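Local coordinates for mycolic acid synthase (Mycobacterium tuberculosis, PDB 1L1E), which probably converts a double bond of mycolic acids into a cyclopropane ring, taking the methylene group from S-adenosyl-L-methionine, at residues Gly162-Phe174 against Phe200-His212. Numbering follows the deposited sequence.
Sequences GKMLLHTIVRPTF and FPGGWLPSIPTVH. With CO3 (carbonate ion), chain C.
I169 packs against F200 and L205 at the buried end of this contact, one branch to each. Its two branches divide the work: CG2 meets L205 CD2 at 3.6 Å, and CD1 reaches F200 CZ at 3.8 Å, arriving obliquely to the ring. With CG1 anti to the carbonyl carbon (chi1 -76°), the longer branch runs past the carbonate, while CG2 is left for the leucine. P206 adds to the packing by setting CD 3.5 Å from I169 O, a buried carbonyl oxygen with no hydrogen-bond partner in the model. Beyond it, V170 CG2 lies 4.1 Å from I208 CG1, and more thinly L166 CD1 faces V211 CG1 of the helix that starts at I208. S207 is the N-cap of that helix, its OG accepting from T210 N.

In this Rossmann-like methyltransferase fold, 163-170 is the fifth strand in chain order, lying between parallel 132-136 and antiparallel 279-286, and 200-212 passes across its C-terminal end into helix 208-216. The same strand end lines the carbonate site: H167 NE2 donates to O3 of the ion at 2.8 Å, while E140 accepts from the backbone N of I169. The F200 side chain lies about 7 Å from the bound S-adenosyl-L-homocysteine.

Toward solvent the contact turns polar around R171. Its backbone N donates to P206 O (2.9 Å, 156°), an oxygen that also receives a CA-H contact from V170. The exposed side chain, bent at chi2 and chi3, brings NH1 obliquely to W204, nearest at CZ2, with guanidinium and indole planes 50° apart. Farther out, a water joins R171 O to I208 N, accepting from the latter at 2.8 Å.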
# COMPACT_ATOMS: atom_id res chain seq x y z
N GLY A 162 -7.73 -20.22 0.15
CA GLY A 162 -7.50 -18.81 -0.09
C GLY A 162 -6.24 -18.27 0.57
O GLY A 162 -5.68 -18.86 1.51
N LYS A 163 -5.79 -17.14 0.06
CA LYS A 163 -4.62 -16.49 0.60
C LYS A 163 -4.78 -15.00 0.36
O LYS A 163 -5.48 -14.58 -0.56
CB LYS A 163 -3.34 -17.00 -0.08
CG LYS A 163 -3.43 -17.13 -1.60
CD LYS A 163 -3.78 -18.56 -2.02
CE LYS A 163 -2.65 -19.53 -1.68
NZ LYS A 163 -2.96 -20.95 -2.04
N MET A 164 -4.15 -14.22 1.23
CA MET A 164 -4.18 -12.77 1.14
C MET A 164 -2.74 -12.30 1.16
O MET A 164 -1.89 -12.90 1.84
CB MET A 164 -4.95 -12.18 2.33
CG MET A 164 -4.73 -10.67 2.58
SD MET A 164 -6.01 -9.87 3.63
CE MET A 164 -5.69 -10.59 5.23
N LEU A 165 -2.45 -11.26 0.39
CA LEU A 165 -1.11 -10.69 0.38
C LEU A 165 -1.31 -9.36 1.07
O LEU A 165 -2.01 -8.49 0.55
CB LEU A 165 -0.60 -10.47 -1.05
CG LEU A 165 0.84 -9.92 -1.21
CD1 LEU A 165 0.91 -8.47 -0.78
CD2 LEU A 165 1.82 -10.78 -0.39
N LEU A 166 -0.72 -9.21 2.25
CA LEU A 166 -0.83 -8.00 3.04
C LEU A 166 0.53 -7.29 2.96
O LEU A 166 1.52 -7.82 3.44
CB LEU A 166 -1.13 -8.36 4.50
CG LEU A 166 -1.96 -7.44 5.40
CD1 LEU A 166 -1.50 -7.62 6.85
CD2 LEU A 166 -1.83 -6.01 4.97
N HIS A 167 0.54 -6.11 2.37
CA HIS A 167 1.75 -5.31 2.20
C HIS A 167 1.57 -4.06 3.05
O HIS A 167 0.62 -3.30 2.85
CB HIS A 167 1.92 -5.00 0.70
CG HIS A 167 2.87 -3.89 0.40
ND1 HIS A 167 3.72 -3.93 -0.69
CD2 HIS A 167 3.05 -2.67 0.97
CE1 HIS A 167 4.38 -2.79 -0.77
NE2 HIS A 167 3.99 -2.01 0.23
N THR A 168 2.47 -3.85 4.01
CA THR A 168 2.35 -2.72 4.91
C THR A 168 3.67 -2.32 5.56
O THR A 168 4.58 -3.13 5.68
CB THR A 168 1.36 -3.05 6.06
OG1 THR A 168 0.07 -3.32 5.50
CG2 THR A 168 1.26 -1.90 7.03
N ILE A 169 3.74 -1.06 5.96
CA ILE A 169 4.88 -0.50 6.65
C ILE A 169 4.85 -1.17 8.02
O ILE A 169 3.78 -1.39 8.59
CB ILE A 169 4.72 1.05 6.83
CG1 ILE A 169 5.00 1.75 5.50
CG2 ILE A 169 5.65 1.57 7.93
CD1 ILE A 169 4.59 3.22 5.48
N VAL A 170 6.02 -1.51 8.55
CA VAL A 170 6.10 -2.12 9.89
C VAL A 170 7.29 -1.54 10.65
O VAL A 170 8.21 -0.98 10.05
CB VAL A 170 6.30 -3.64 9.79
CG1 VAL A 170 5.13 -4.35 9.09
CG2 VAL A 170 7.56 -4.03 9.02
N ARG A 171 7.24 -1.69 11.96
CA ARG A 171 8.31 -1.20 12.83
C ARG A 171 9.32 -2.33 13.04
O ARG A 171 8.94 -3.47 13.36
CB ARG A 171 7.73 -0.75 14.17
CG ARG A 171 6.86 0.50 14.03
CD ARG A 171 5.67 0.50 14.99
NE ARG A 171 6.00 1.08 16.30
CZ ARG A 171 5.13 1.73 17.07
NH1 ARG A 171 3.86 1.90 16.69
NH2 ARG A 171 5.43 2.25 18.27
N PRO A 172 10.62 -2.08 12.88
CA PRO A 172 11.61 -3.14 13.02
C PRO A 172 11.52 -3.78 14.38
O PRO A 172 11.12 -3.09 15.36
CB PRO A 172 12.93 -2.43 12.79
CG PRO A 172 12.63 -0.97 12.49
CD PRO A 172 11.15 -0.76 12.55
N THR A 173 11.87 -5.06 14.38
CA THR A 173 11.87 -5.90 15.59
C THR A 173 13.07 -5.55 16.47
O THR A 173 13.92 -4.74 16.08
CB THR A 173 11.98 -7.38 15.22
OG1 THR A 173 11.79 -8.19 16.38
CG2 THR A 173 13.35 -7.75 14.63
N PHE A 174 13.10 -6.17 17.63
CA PHE A 174 14.20 -5.93 18.56
C PHE A 174 15.48 -6.57 18.06
O PHE A 174 15.68 -7.79 18.21
CB PHE A 174 13.91 -6.49 19.95
CG PHE A 174 15.02 -6.10 20.93
CD1 PHE A 174 15.18 -4.76 21.31
CD2 PHE A 174 15.88 -7.08 21.45
CE1 PHE A 174 16.19 -4.40 22.20
CE2 PHE A 174 16.90 -6.71 22.33
CZ PHE A 174 17.05 -5.37 22.71
N PHE A 200 -0.83 9.57 8.08
CA PHE A 200 -1.71 8.46 8.42
C PHE A 200 -2.71 8.80 9.53
O PHE A 200 -2.81 8.10 10.54
CB PHE A 200 -0.86 7.24 8.83
CG PHE A 200 0.04 6.72 7.73
CD1 PHE A 200 1.43 6.68 7.91
CD2 PHE A 200 -0.48 6.27 6.53
CE1 PHE A 200 2.27 6.19 6.91
CE2 PHE A 200 0.35 5.78 5.52
CZ PHE A 200 1.73 5.74 5.72
N PRO A 201 -3.49 9.89 9.34
CA PRO A 201 -4.49 10.32 10.33
C PRO A 201 -5.38 9.16 10.77
O PRO A 201 -6.08 8.56 9.96
CB PRO A 201 -5.28 11.38 9.57
CG PRO A 201 -4.28 11.95 8.63
CD PRO A 201 -3.57 10.71 8.12
N GLY A 202 -5.36 8.87 12.07
CA GLY A 202 -6.16 7.78 12.60
C GLY A 202 -5.56 6.44 12.22
O GLY A 202 -6.19 5.39 12.39
N GLY A 203 -4.34 6.48 11.71
CA GLY A 203 -3.67 5.26 11.31
C GLY A 203 -2.78 4.70 12.40
O GLY A 203 -2.90 5.06 13.57
N TRP A 204 -1.86 3.81 12.01
CA TRP A 204 -0.98 3.18 12.98
C TRP A 204 0.04 2.32 12.27
O TRP A 204 -0.27 1.71 11.25
CB TRP A 204 -1.82 2.34 13.94
CG TRP A 204 -1.07 1.71 15.07
CD1 TRP A 204 -0.61 0.42 15.14
CD2 TRP A 204 -0.70 2.33 16.30
NE1 TRP A 204 0.02 0.21 16.34
CE2 TRP A 204 -0.02 1.37 17.07
CE3 TRP A 204 -0.88 3.62 16.83
CZ2 TRP A 204 0.48 1.65 18.35
CZ3 TRP A 204 -0.37 3.90 18.10
CH2 TRP A 204 0.30 2.92 18.84
N LEU A 205 1.27 2.29 12.78
CA LEU A 205 2.33 1.47 12.19
C LEU A 205 2.48 0.27 13.11
O LEU A 205 2.86 0.41 14.27
CB LEU A 205 3.64 2.26 12.12
CG LEU A 205 3.57 3.54 11.28
CD1 LEU A 205 4.94 4.19 11.18
CD2 LEU A 205 3.05 3.19 9.88
N PRO A 206 2.18 -0.93 12.61
CA PRO A 206 2.30 -2.12 13.45
C PRO A 206 3.69 -2.72 13.54
O PRO A 206 4.54 -2.48 12.67
CB PRO A 206 1.33 -3.09 12.80
CG PRO A 206 1.55 -2.80 11.34
CD PRO A 206 1.55 -1.27 11.32
N SER A 207 3.90 -3.49 14.61
CA SER A 207 5.14 -4.20 14.83
C SER A 207 4.88 -5.53 14.14
O SER A 207 3.72 -5.91 13.92
CB SER A 207 5.37 -4.44 16.33
OG SER A 207 4.50 -5.44 16.85
N ILE A 208 5.95 -6.23 13.78
CA ILE A 208 5.82 -7.53 13.12
C ILE A 208 5.06 -8.53 14.01
O ILE A 208 4.19 -9.25 13.53
CB ILE A 208 7.20 -8.08 12.71
CG1 ILE A 208 7.78 -7.19 11.60
CG2 ILE A 208 7.07 -9.50 12.20
CD1 ILE A 208 9.21 -7.51 11.23
N PRO A 209 5.40 -8.59 15.31
CA PRO A 209 4.72 -9.50 16.24
C PRO A 209 3.21 -9.27 16.28
O PRO A 209 2.43 -10.21 16.45
CB PRO A 209 5.40 -9.19 17.57
CG PRO A 209 6.82 -8.95 17.13
CD PRO A 209 6.61 -8.02 15.94
N THR A 210 2.79 -8.01 16.14
CA THR A 210 1.38 -7.65 16.15
C THR A 210 0.65 -8.20 14.92
O THR A 210 -0.45 -8.76 15.03
CB THR A 210 1.17 -6.12 16.22
OG1 THR A 210 1.42 -5.66 17.55
CG2 THR A 210 -0.23 -5.75 15.83
N VAL A 211 1.25 -8.01 13.74
CA VAL A 211 0.63 -8.52 12.52
C VAL A 211 0.40 -10.01 12.73
O VAL A 211 -0.72 -10.51 12.56
CB VAL A 211 1.55 -8.33 11.30
CG1 VAL A 211 0.94 -9.03 10.09
CG2 VAL A 211 1.76 -6.85 11.03
N HIS A 212 1.47 -10.71 13.11
CA HIS A 212 1.41 -12.14 13.38
C HIS A 212 0.33 -12.43 14.41
O HIS A 212 -0.44 -13.38 14.28
CB HIS A 212 2.75 -12.62 13.91
CG HIS A 212 3.73 -12.99 12.84
ND1 HIS A 212 3.80 -14.25 12.30
CD2 HIS A 212 4.67 -12.25 12.20
CE1 HIS A 212 4.75 -14.28 11.38
NE2 HIS A 212 5.28 -13.07 11.29
C CO3 C . 3.52 1.15 1.66
O1 CO3 C . 2.99 0.12 2.61
O2 CO3 C . 3.36 2.48 1.94
O3 CO3 C . 4.16 0.76 0.54
O HOH W 1 8.54 -5.59 14.68